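Local coordinates for RND efflux system, outer membrane lipoprotein, NodT family (Burkholderia mallei, PDB 6U94) that probably serves as the outer-membrane channel of a tripartite RND efflux system, passing exported compounds out of the cell, at residues L85-R90 with V167-N172; G129-E134 with R448-K453; R159-I164 with R281-M286. One frame throughout, in Å; residues are numbered along the deposited sequence.

Contact 1: residues L85-R90 with V167-N172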
loop_
_atom_site.group_PDB
_atom_site.type_symbol
_atom_site.label_atom_id
_atom_site.label_comp_id
_atom_site.label_asym_id
_atom_site.label_seq_id
_atom_site.Cartn_x
_atom_site.Cartn_y
_atom_site.Cartn_z
ATOM N N LEU A 85 -10.370 -11.742 1.329
ATOM C CA LEU A 85 -11.517 -11.446 0.480
ATOM C C LEU A 85 -11.128 -10.582 -0.713
ATOM O O LEU A 85 -11.591 -10.821 -1.832
ATOM C CB LEU A 85 -12.618 -10.767 1.293
ATOM C CG LEU A 85 -13.518 -11.699 2.108
ATOM C CD1 LEU A 85 -14.629 -10.919 2.795
ATOM C CD2 LEU A 85 -14.095 -12.790 1.219
ATOM N N TYR A 86 -10.275 -9.577 -0.502
ATOM C CA TYR A 86 -10.045 -8.567 -1.524
ATOM C C TYR A 86 -8.586 -8.336 -1.896
ATOM O O TYR A 86 -8.340 -7.618 -2.868
ATOM C CB TYR A 86 -10.646 -7.221 -1.086
ATOM C CG TYR A 86 -9.666 -6.342 -0.343
ATOM C CD1 TYR A 86 -9.336 -6.601 0.982
ATOM C CD2 TYR A 86 -9.064 -5.255 -0.968
ATOM C CE1 TYR A 86 -8.434 -5.802 1.663
ATOM C CE2 TYR A 86 -8.161 -4.452 -0.298
ATOM C CZ TYR A 86 -7.850 -4.730 1.020
ATOM O OH TYR A 86 -6.954 -3.934 1.698
ATOM N N ARG A 87 -7.619 -8.899 -1.174
ATOM C CA ARG A 87 -6.242 -8.467 -1.381
ATOM C C ARG A 87 -5.285 -9.602 -1.729
ATOM O O ARG A 87 -4.491 -9.469 -2.665
ATOM C CB ARG A 87 -5.736 -7.729 -0.141
ATOM C CG ARG A 87 -4.453 -6.950 -0.382
ATOM C CD ARG A 87 -4.187 -5.974 0.746
ATOM N NE ARG A 87 -3.034 -5.122 0.471
ATOM C CZ ARG A 87 -2.525 -4.252 1.338
ATOM N NH1 ARG A 87 -3.062 -4.118 2.546
ATOM N NH2 ARG A 87 -1.473 -3.517 0.999
ATOM N N ILE A 88 -5.342 -10.710 -0.984
ATOM C CA ILE A 88 -4.338 -11.764 -1.139
ATOM C C ILE A 88 -4.356 -12.324 -2.557
ATOM O O ILE A 88 -3.303 -12.519 -3.177
ATOM C CB ILE A 88 -4.556 -12.876 -0.097
ATOM C CG1 ILE A 88 -4.636 -12.285 1.311
ATOM C CG2 ILE A 88 -3.433 -13.899 -0.172
ATOM C CD1 ILE A 88 -3.375 -11.584 1.744
ATOM N N GLN A 89 -5.548 -12.587 -3.091
ATOM C CA GLN A 89 -5.655 -13.202 -4.407
ATOM C C GLN A 89 -5.539 -12.205 -5.553
ATOM O O GLN A 89 -5.346 -12.630 -6.697
ATOM C CB GLN A 89 -6.973 -13.971 -4.527
ATOM C CG GLN A 89 -7.025 -15.255 -3.707
ATOM C CD GLN A 89 -6.095 -16.345 -4.228
ATOM O OE1 GLN A 89 -5.316 -16.132 -5.158
ATOM N NE2 GLN A 89 -6.181 -17.526 -3.628
ATOM N N ARG A 90 -5.650 -10.907 -5.290
ATOM C CA ARG A 90 -5.426 -9.900 -6.317
ATOM C C ARG A 90 -3.964 -9.483 -6.418
ATOM O O ARG A 90 -3.650 -8.537 -7.149
ATOM C CB ARG A 90 -6.308 -8.677 -6.066
ATOM C CG ARG A 90 -7.667 -8.766 -6.735
ATOM C CD ARG A 90 -8.346 -7.415 -6.754
ATOM N NE ARG A 90 -9.496 -7.362 -5.859
ATOM C CZ ARG A 90 -10.107 -6.238 -5.506
ATOM N NH1 ARG A 90 -9.669 -5.073 -5.966
ATOM N NH2 ARG A 90 -11.152 -6.277 -4.689
ATOM N N VAL A 167 -5.947 -0.073 11.312
ATOM C CA VAL A 167 -6.095 1.264 10.737
ATOM C C VAL A 167 -5.688 1.254 9.271
ATOM O O VAL A 167 -6.390 1.792 8.407
ATOM C CB VAL A 167 -5.274 2.288 11.540
ATOM C CG1 VAL A 167 -5.109 3.582 10.756
ATOM C CG2 VAL A 167 -5.930 2.560 12.887
ATOM N N ALA A 168 -4.550 0.629 8.969
ATOM C CA ALA A 168 -4.043 0.628 7.603
ATOM C C ALA A 168 -4.915 -0.217 6.684
ATOM O O ALA A 168 -5.161 0.163 5.533
ATOM C CB ALA A 168 -2.606 0.124 7.587
ATOM N N GLU A 169 -5.389 -1.366 7.169
ATOM C CA GLU A 169 -6.179 -2.248 6.319
ATOM C C GLU A 169 -7.539 -1.644 5.996
ATOM O O GLU A 169 -8.070 -1.867 4.902
ATOM C CB GLU A 169 -6.345 -3.614 6.981
ATOM C CG GLU A 169 -6.630 -4.737 5.996
ATOM C CD GLU A 169 -5.483 -4.964 5.024
ATOM O OE1 GLU A 169 -4.346 -5.203 5.482
ATOM O OE2 GLU A 169 -5.716 -4.898 3.799
ATOM N N VAL A 170 -8.118 -0.880 6.925
ATOM C CA VAL A 170 -9.358 -0.168 6.627
ATOM C C VAL A 170 -9.120 0.878 5.546
ATOM O O VAL A 170 -9.942 1.050 4.636
ATOM C CB VAL A 170 -9.935 0.465 7.907
ATOM C CG1 VAL A 170 -11.101 1.381 7.570
ATOM C CG2 VAL A 170 -10.370 -0.617 8.888
ATOM N N ALA A 171 -7.990 1.585 5.622
ATOM C CA ALA A 171 -7.700 2.633 4.648
ATOM C C ALA A 171 -7.444 2.042 3.266
ATOM O O ALA A 171 -7.976 2.532 2.263
ATOM C CB ALA A 171 -6.503 3.465 5.108
ATOM N N ASN A 172 -6.630 0.987 3.194
ATOM C CA ASN A 172 -6.328 0.390 1.898
ATOM C C ASN A 172 -7.559 -0.247 1.270
ATOM O O ASN A 172 -7.658 -0.317 0.040
ATOM C CB ASN A 172 -5.213 -0.644 2.035
ATOM C CG ASN A 172 -4.724 -1.155 0.691
ATOM O OD1 ASN A 172 -3.980 -0.467 -0.010
ATOM N ND2 ASN A 172 -5.135 -2.363 0.325
#
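Asn172, Tyr86 and Arg87, with 56, 55 and 48 Å² buried, carry this contact, and Glu169 joins them into one polar cluster. The phenol oxygen of Tyr86 works in both directions. It donates to the carboxylate of Glu169, OH to OE2 at 2.6 Å, approaching nearly along the C-O axis, and it accepts from the amide of Asn172, ND2 to OH at 2.8 Å. The latter bond is almost straight (169°) and lies in the amide plane, so the amide is turned to aim one N-H at the hydroxyl. Arg87 reaches the same carboxylate oxygen: its NH1 stands 3.0 Å from Glu169 OE2 on the syn side, in a salt bridge that is also a hydrogen bond. Glu169 OE2 therefore accepts from two donors. The Arg87 side chain is extended, with CG anti to the backbone N (chi1 -166°), which carries the guanidinium past the tyrosine to helix 156-203. There one face of it lies against the Asn172 amide; the planes are 21° apart and ND2 sits over the centre, 3.4 Å from Arg87 CZ. The near-parallel planes make this a stack; ND2 and Arg87 NE, both donors, do not bond to each other. Partners beyond the segments fix the other ends: Glu169 OE1 pairs with Arg83, and Asn172 OD1 bonds to Thr446 of helix 421-454. Arg87 is the first residue to leave helical geometry after helix 72-86, so the cluster anchors the end of that helix to the side of helix 156-203; in outer membrane factor relatives such helices build a trimeric barrel.

Contact 2: residues G129-E134 with R448-K453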
loop_
_atom_site.group_PDB
_atom_site.type_symbol
_atom_site.label_atom_id
_atom_site.label_comp_id
_atom_site.label_asym_id
_atom_site.label_seq_id
_atom_site.Cartn_x
_atom_site.Cartn_y
_atom_site.Cartn_z
ATOM N N GLY A 129 1.952 -6.304 1.527
ATOM C CA GLY A 129 1.674 -5.038 2.177
ATOM C C GLY A 129 1.807 -5.042 3.684
ATOM O O GLY A 129 1.269 -4.148 4.342
ATOM N N LEU A 130 2.513 -6.015 4.253
ATOM C CA LEU A 130 2.709 -6.107 5.693
ATOM C C LEU A 130 4.151 -5.773 6.054
ATOM O O LEU A 130 5.089 -6.227 5.391
ATOM C CB LEU A 130 2.353 -7.504 6.211
ATOM C CG LEU A 130 0.891 -7.935 6.079
ATOM C CD1 LEU A 130 0.665 -9.276 6.766
ATOM C CD2 LEU A 130 -0.033 -6.868 6.645
ATOM N N THR A 131 4.322 -4.987 7.111
ATOM C CA THR A 131 5.648 -4.660 7.606
ATOM C C THR A 131 6.245 -5.848 8.360
ATOM O O THR A 131 5.610 -6.891 8.538
ATOM C CB THR A 131 5.599 -3.422 8.497
ATOM O OG1 THR A 131 4.706 -3.651 9.595
ATOM C CG2 THR A 131 5.123 -2.210 7.694
ATOM N N HIS A 132 7.497 -5.691 8.796
ATOM C CA HIS A 132 8.179 -6.779 9.487
ATOM C C HIS A 132 7.478 -7.133 10.793
ATOM O O HIS A 132 7.293 -8.315 11.102
ATOM C CB HIS A 132 9.638 -6.413 9.755
ATOM C CG HIS A 132 10.492 -6.378 8.527
ATOM N ND1 HIS A 132 10.687 -7.480 7.723
ATOM C CD2 HIS A 132 11.215 -5.376 7.973
ATOM C CE1 HIS A 132 11.486 -7.158 6.723
ATOM N NE2 HIS A 132 11.821 -5.886 6.851
ATOM N N PHE A 133 7.072 -6.124 11.572
ATOM C CA PHE A 133 6.476 -6.426 12.869
ATOM C C PHE A 133 5.071 -6.997 12.726
ATOM O O PHE A 133 4.644 -7.795 13.567
ATOM C CB PHE A 133 6.480 -5.191 13.778
ATOM C CG PHE A 133 5.720 -4.007 13.234
ATOM C CD1 PHE A 133 4.350 -3.904 13.414
ATOM C CD2 PHE A 133 6.384 -2.977 12.587
ATOM C CE1 PHE A 133 3.652 -2.811 12.932
ATOM C CE2 PHE A 133 5.694 -1.880 12.107
ATOM C CZ PHE A 133 4.326 -1.796 12.278
ATOM N N GLU A 134 4.345 -6.623 11.669
ATOM C CA GLU A 134 3.063 -7.270 11.412
ATOM C C GLU A 134 3.252 -8.740 11.067
ATOM O O GLU A 134 2.505 -9.599 11.551
ATOM C CB GLU A 134 2.323 -6.558 10.285
ATOM C CG GLU A 134 1.931 -5.136 10.595
ATOM C CD GLU A 134 1.366 -4.439 9.377
ATOM O OE1 GLU A 134 0.127 -4.315 9.271
ATOM O OE2 GLU A 134 2.172 -4.036 8.513
ATOM N N ARG A 448 1.803 4.520 0.447
ATOM C CA ARG A 448 1.805 5.529 1.502
ATOM C C ARG A 448 1.199 4.969 2.782
ATOM O O ARG A 448 1.653 5.287 3.888
ATOM C CB ARG A 448 1.047 6.774 1.043
ATOM C CG ARG A 448 1.685 7.463 -0.159
ATOM C CD ARG A 448 0.696 8.332 -0.915
ATOM N NE ARG A 448 0.278 9.502 -0.150
ATOM C CZ ARG A 448 -0.313 10.565 -0.689
ATOM N NH1 ARG A 448 -0.547 10.601 -1.995
ATOM N NH2 ARG A 448 -0.663 11.592 0.071
ATOM N N VAL A 449 0.167 4.132 2.646
ATOM C CA VAL A 449 -0.410 3.448 3.796
ATOM C C VAL A 449 0.622 2.531 4.438
ATOM O O VAL A 449 0.749 2.478 5.668
ATOM C CB VAL A 449 -1.672 2.676 3.371
ATOM C CG1 VAL A 449 -2.088 1.686 4.456
ATOM C CG2 VAL A 449 -2.801 3.647 3.066
ATOM N N THR A 450 1.388 1.808 3.618
ATOM C CA THR A 450 2.409 0.915 4.154
ATOM C C THR A 450 3.526 1.696 4.838
ATOM O O THR A 450 4.059 1.259 5.865
ATOM C CB THR A 450 2.975 0.035 3.044
ATOM O OG1 THR A 450 1.896 -0.589 2.339
ATOM C CG2 THR A 450 3.876 -1.043 3.628
ATOM N N LEU A 451 3.893 2.855 4.286
ATOM C CA LEU A 451 4.893 3.690 4.940
ATOM C C LEU A 451 4.382 4.245 6.265
ATOM O O LEU A 451 5.166 4.426 7.205
ATOM C CB LEU A 451 5.319 4.824 4.012
ATOM C CG LEU A 451 6.394 5.774 4.548
ATOM C CD1 LEU A 451 7.661 5.015 4.930
ATOM C CD2 LEU A 451 6.695 6.862 3.530
ATOM N N TYR A 452 3.078 4.524 6.362
ATOM C CA TYR A 452 2.502 4.909 7.646
ATOM C C TYR A 452 2.755 3.844 8.709
ATOM O O TYR A 452 2.955 4.174 9.884
ATOM C CB TYR A 452 1.000 5.162 7.500
ATOM C CG TYR A 452 0.257 5.147 8.821
ATOM C CD1 TYR A 452 -0.346 3.985 9.291
ATOM C CD2 TYR A 452 0.163 6.293 9.601
ATOM C CE1 TYR A 452 -1.019 3.966 10.504
ATOM C CE2 TYR A 452 -0.508 6.284 10.809
ATOM C CZ TYR A 452 -1.097 5.118 11.257
ATOM O OH TYR A 452 -1.770 5.101 12.458
ATOM N N LYS A 453 2.738 2.569 8.318
ATOM C CA LYS A 453 2.990 1.483 9.259
ATOM C C LYS A 453 4.473 1.353 9.585
ATOM O O LYS A 453 4.851 1.255 10.759
ATOM C CB LYS A 453 2.457 0.170 8.691
ATOM C CG LYS A 453 0.962 0.161 8.475
ATOM C CD LYS A 453 0.456 -1.259 8.333
ATOM C CE LYS A 453 0.687 -1.793 6.928
ATOM N NZ LYS A 453 0.091 -3.150 6.763
#
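The backbones come closest where the turn before helix 132-142 passes helix 421-454, with Gly129 CA 6.3 Å from Thr450 CA and Thr131 CA 6.9 Å from Lys453 CA. Lys453 has the largest share of the buried area, 108 Å². Its chain bends at chi3 (-81°) and delivers NZ between two acceptors: the carbonyl oxygen of Gly129, met in the carbonyl plane at 2.9 Å, and the carboxylate of Glu134, where NZ to OE1 is 2.8 Å and uses the syn lone pair. A weaker bond from NZ to OE2, at 2.9 Å, accompanies this salt bridge. NZ thus sits ahead of the carboxylate, nearly midway between its oxygens; the two chains cross at about a right angle. Glu134 is itself held from within its segment. Its OE2 takes the backbone N-H of Thr131 at 2.7 Å and the Thr131 hydroxyl OG1, which arrive from opposite faces of the carboxylate plane. Thr131 is the N-cap, and its N-H bond gives the half of a capping box in which the N3 side chain accepts the N-cap N-H; OG1 also lies over the centre of the Phe133 ring. Nearer the backbone of Lys453, Thr131 CG2 packs on CB at 3.7 Å, and the edge of the Phe133 ring faces the Lys453 carbonyl oxygen, 3.4 Å from CZ. The carboxylate also receives Ser165 OG at OE1. Helix 156-203 also touches Lys453, through Ile164 and Ala168, while helix 362-415 meets Thr131 through Glu377 and Thr450 through Asn381.

Contact 3: residues R159-I164 with R281-M286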
loop_
_atom_site.group_PDB
_atom_site.type_symbol
_atom_site.label_atom_id
_atom_site.label_comp_id
_atom_site.label_asym_id
_atom_site.label_seq_id
_atom_site.Cartn_x
_atom_site.Cartn_y
_atom_site.Cartn_z
ATOM N N ARG A 159 -0.548 -4.768 21.104
ATOM C CA ARG A 159 -1.762 -3.987 20.894
ATOM C C ARG A 159 -1.553 -2.917 19.829
ATOM O O ARG A 159 -2.416 -2.707 18.968
ATOM C CB ARG A 159 -2.208 -3.353 22.210
ATOM C CG ARG A 159 -3.443 -2.475 22.100
ATOM C CD ARG A 159 -3.908 -2.002 23.476
ATOM N NE ARG A 159 -5.141 -1.222 23.401
ATOM C CZ ARG A 159 -6.361 -1.735 23.533
ATOM N NH1 ARG A 159 -6.517 -3.034 23.749
ATOM N NH2 ARG A 159 -7.428 -0.950 23.450
ATOM N N ARG A 160 -0.412 -2.227 19.874
ATOM C CA ARG A 160 -0.129 -1.209 18.871
ATOM C C ARG A 160 0.025 -1.819 17.483
ATOM O O ARG A 160 -0.374 -1.203 16.489
ATOM C CB ARG A 160 1.131 -0.433 19.260
ATOM C CG ARG A 160 1.490 0.690 18.303
ATOM C CD ARG A 160 2.696 1.468 18.800
ATOM N NE ARG A 160 2.942 2.663 18.004
ATOM C CZ ARG A 160 2.262 3.798 18.134
ATOM N NH1 ARG A 160 1.289 3.888 19.030
ATOM N NH2 ARG A 160 2.551 4.842 17.367
ATOM N N SER A 161 0.585 -3.030 17.400
ATOM C CA SER A 161 0.784 -3.665 16.101
ATOM C C SER A 161 -0.545 -4.027 15.451
ATOM O O SER A 161 -0.703 -3.896 14.231
ATOM C CB SER A 161 1.666 -4.906 16.251
ATOM O OG SER A 161 1.901 -5.513 14.987
ATOM N N VAL A 162 -1.516 -4.478 16.250
ATOM C CA VAL A 162 -2.822 -4.830 15.700
ATOM C C VAL A 162 -3.603 -3.575 15.325
ATOM O O VAL A 162 -4.300 -3.547 14.303
ATOM C CB VAL A 162 -3.603 -5.713 16.690
ATOM C CG1 VAL A 162 -4.971 -6.081 16.118
ATOM C CG2 VAL A 162 -2.802 -6.968 17.025
ATOM N N HIS A 163 -3.505 -2.523 16.143
ATOM C CA HIS A 163 -4.141 -1.252 15.802
ATOM C C HIS A 163 -3.578 -0.683 14.502
ATOM O O HIS A 163 -4.330 -0.197 13.648
ATOM C CB HIS A 163 -3.954 -0.247 16.939
ATOM C CG HIS A 163 -4.830 -0.499 18.126
ATOM N ND1 HIS A 163 -5.717 -1.553 18.189
ATOM C CD2 HIS A 163 -4.960 0.173 19.294
ATOM C CE1 HIS A 163 -6.354 -1.520 19.345
ATOM N NE2 HIS A 163 -5.914 -0.482 20.034
ATOM N N ILE A 164 -2.255 -0.731 14.340
ATOM C CA ILE A 164 -1.630 -0.213 13.129
ATOM C C ILE A 164 -2.113 -0.991 11.910
ATOM O O ILE A 164 -2.467 -0.407 10.879
ATOM C CB ILE A 164 -0.098 -0.253 13.266
ATOM C CG1 ILE A 164 0.387 0.868 14.187
ATOM C CG2 ILE A 164 0.566 -0.157 11.915
ATOM C CD1 ILE A 164 1.895 0.934 14.318
ATOM N N ARG A 281 8.613 3.880 18.032
ATOM C CA ARG A 281 7.247 3.414 18.241
ATOM C C ARG A 281 6.900 2.181 17.417
ATOM O O ARG A 281 5.774 1.685 17.521
ATOM C CB ARG A 281 6.245 4.522 17.915
ATOM C CG ARG A 281 6.550 5.866 18.540
ATOM C CD ARG A 281 5.808 6.930 17.759
ATOM N NE ARG A 281 6.031 6.754 16.324
ATOM C CZ ARG A 281 5.253 7.259 15.371
ATOM N NH1 ARG A 281 4.185 7.979 15.692
ATOM N NH2 ARG A 281 5.539 7.038 14.095
ATOM N N ARG A 282 7.818 1.686 16.595
ATOM C CA ARG A 282 7.562 0.447 15.876
ATOM C C ARG A 282 7.405 -0.699 16.871
ATOM O O ARG A 282 8.217 -0.824 17.799
ATOM C CB ARG A 282 8.693 0.138 14.901
ATOM C CG ARG A 282 8.690 0.961 13.606
ATOM C CD ARG A 282 9.882 0.587 12.749
ATOM N NE ARG A 282 9.930 -0.848 12.478
ATOM C CZ ARG A 282 9.719 -1.395 11.284
ATOM N NH1 ARG A 282 9.460 -0.624 10.228
ATOM N NH2 ARG A 282 9.778 -2.714 11.138
ATOM N N PRO A 283 6.373 -1.533 16.732
ATOM C CA PRO A 283 6.215 -2.651 17.675
ATOM C C PRO A 283 7.408 -3.595 17.740
ATOM O O PRO A 283 7.648 -4.182 18.802
ATOM C CB PRO A 283 4.956 -3.357 17.157
ATOM C CG PRO A 283 4.165 -2.249 16.544
ATOM C CD PRO A 283 5.181 -1.359 15.884
ATOM N N ASP A 284 8.176 -3.761 16.659
ATOM C CA ASP A 284 9.328 -4.652 16.735
ATOM C C ASP A 284 10.528 -4.001 17.406
ATOM O O ASP A 284 11.396 -4.715 17.925
ATOM C CB ASP A 284 9.716 -5.174 15.345
ATOM C CG ASP A 284 9.881 -4.068 14.301
ATOM O OD1 ASP A 284 9.623 -2.882 14.593
ATOM O OD2 ASP A 284 10.278 -4.405 13.167
ATOM N N ILE A 285 10.589 -2.670 17.433
ATOM C CA ILE A 285 11.658 -2.014 18.176
ATOM C C ILE A 285 11.287 -1.870 19.651
ATOM O O ILE A 285 12.153 -1.966 20.525
ATOM C CB ILE A 285 12.010 -0.659 17.532
ATOM C CG1 ILE A 285 12.603 -0.881 16.138
ATOM C CG2 ILE A 285 12.990 0.131 18.404
ATOM C CD1 ILE A 285 13.147 0.372 15.503
ATOM N N MET A 286 10.000 -1.649 19.949
ATOM C CA MET A 286 9.541 -1.630 21.339
ATOM C C MET A 286 9.826 -2.958 22.027
ATOM O O MET A 286 10.358 -2.993 23.142
ATOM C CB MET A 286 8.046 -1.314 21.397
ATOM C CG MET A 286 7.653 0.039 20.826
ATOM S SD MET A 286 5.863 0.270 20.821
ATOM C CE MET A 286 5.518 0.151 22.577
#
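Ser161 and Pro283 meet where the N-terminal turn of helix 283-294 packs on the side of helix 156-203, in the all-helical fold of the outer membrane factor family. The tight part is apolar. CG of the proline ring fits against the backbone and CB of the serine, at 3.7 Å from Ser161 CB, and the CA atoms of the two residues are 5.7 Å apart, the nearest backbone approach of the pair of segments. Pro283 buries 64 Å² here, and on its flank Ile164 CD1 reaches Pro283 CD at 4.3 Å. Beyond the proline, Phe133 of helix 132-142 touches both Ser161 and Pro283. The remainder, formed by Arg160, Arg281 and Met286, is partly exposed and weakly bonded, although Arg160 has the largest buried area of the contact, 82 Å², and stays in van der Waals contact, its NH2 3.7 Å from Arg281 CB. Arg160 leaves helix 156-203 extended, CG anti to the backbone N (chi1 -178°), and passes Met286 at about a right angle, SD lying 3.9 Å from Arg160 CD. Its NE donates to the carbonyl oxygen of Arg281 at 3.0 Å, but the N-H...O angle of 128° makes the bond weak; the stronger partner of this arginine is the carbonyl of Gly456, reached by NH2. Arg281, with its guanidinium plane 52° from that of Arg160, turns its own donors to the carbonyls of Gly458, Leu455 and Leu278. Carbonyl oxygens thus accept from both guanidinium groups, which probably eases their like charge. Arg160 NH2 lies over one face of the Arg281 guanidinium, 3.9 Å from Arg281 NH1.

Along the chain, helix 72-86 ends in 85-90, the turn 129-134 opens helix 132-142, and helix 156-203 supplies 159-164 and then 167-172, where contact 1 closes its loop of 76 intervening residues. Segment 281-286 follows, closing contact 3, and 448-453 closes contact 2 last, over 313 residues. Contact 3 therefore falls wholly within the span of contact 2, whereas contact 1 crosses both. Contacts 1 and 3 bind the end of helix 72-86 and the start of helix 283-294 to neighbouring parts of helix 156-203, while contact 2 joins the start of helix 132-142 to helix 421-454. Contact 2 touches each: Gly129 CA meets Arg87 NH2 (3.7 Å), and Phe133 CB meets Asp284 CB (3.6 Å).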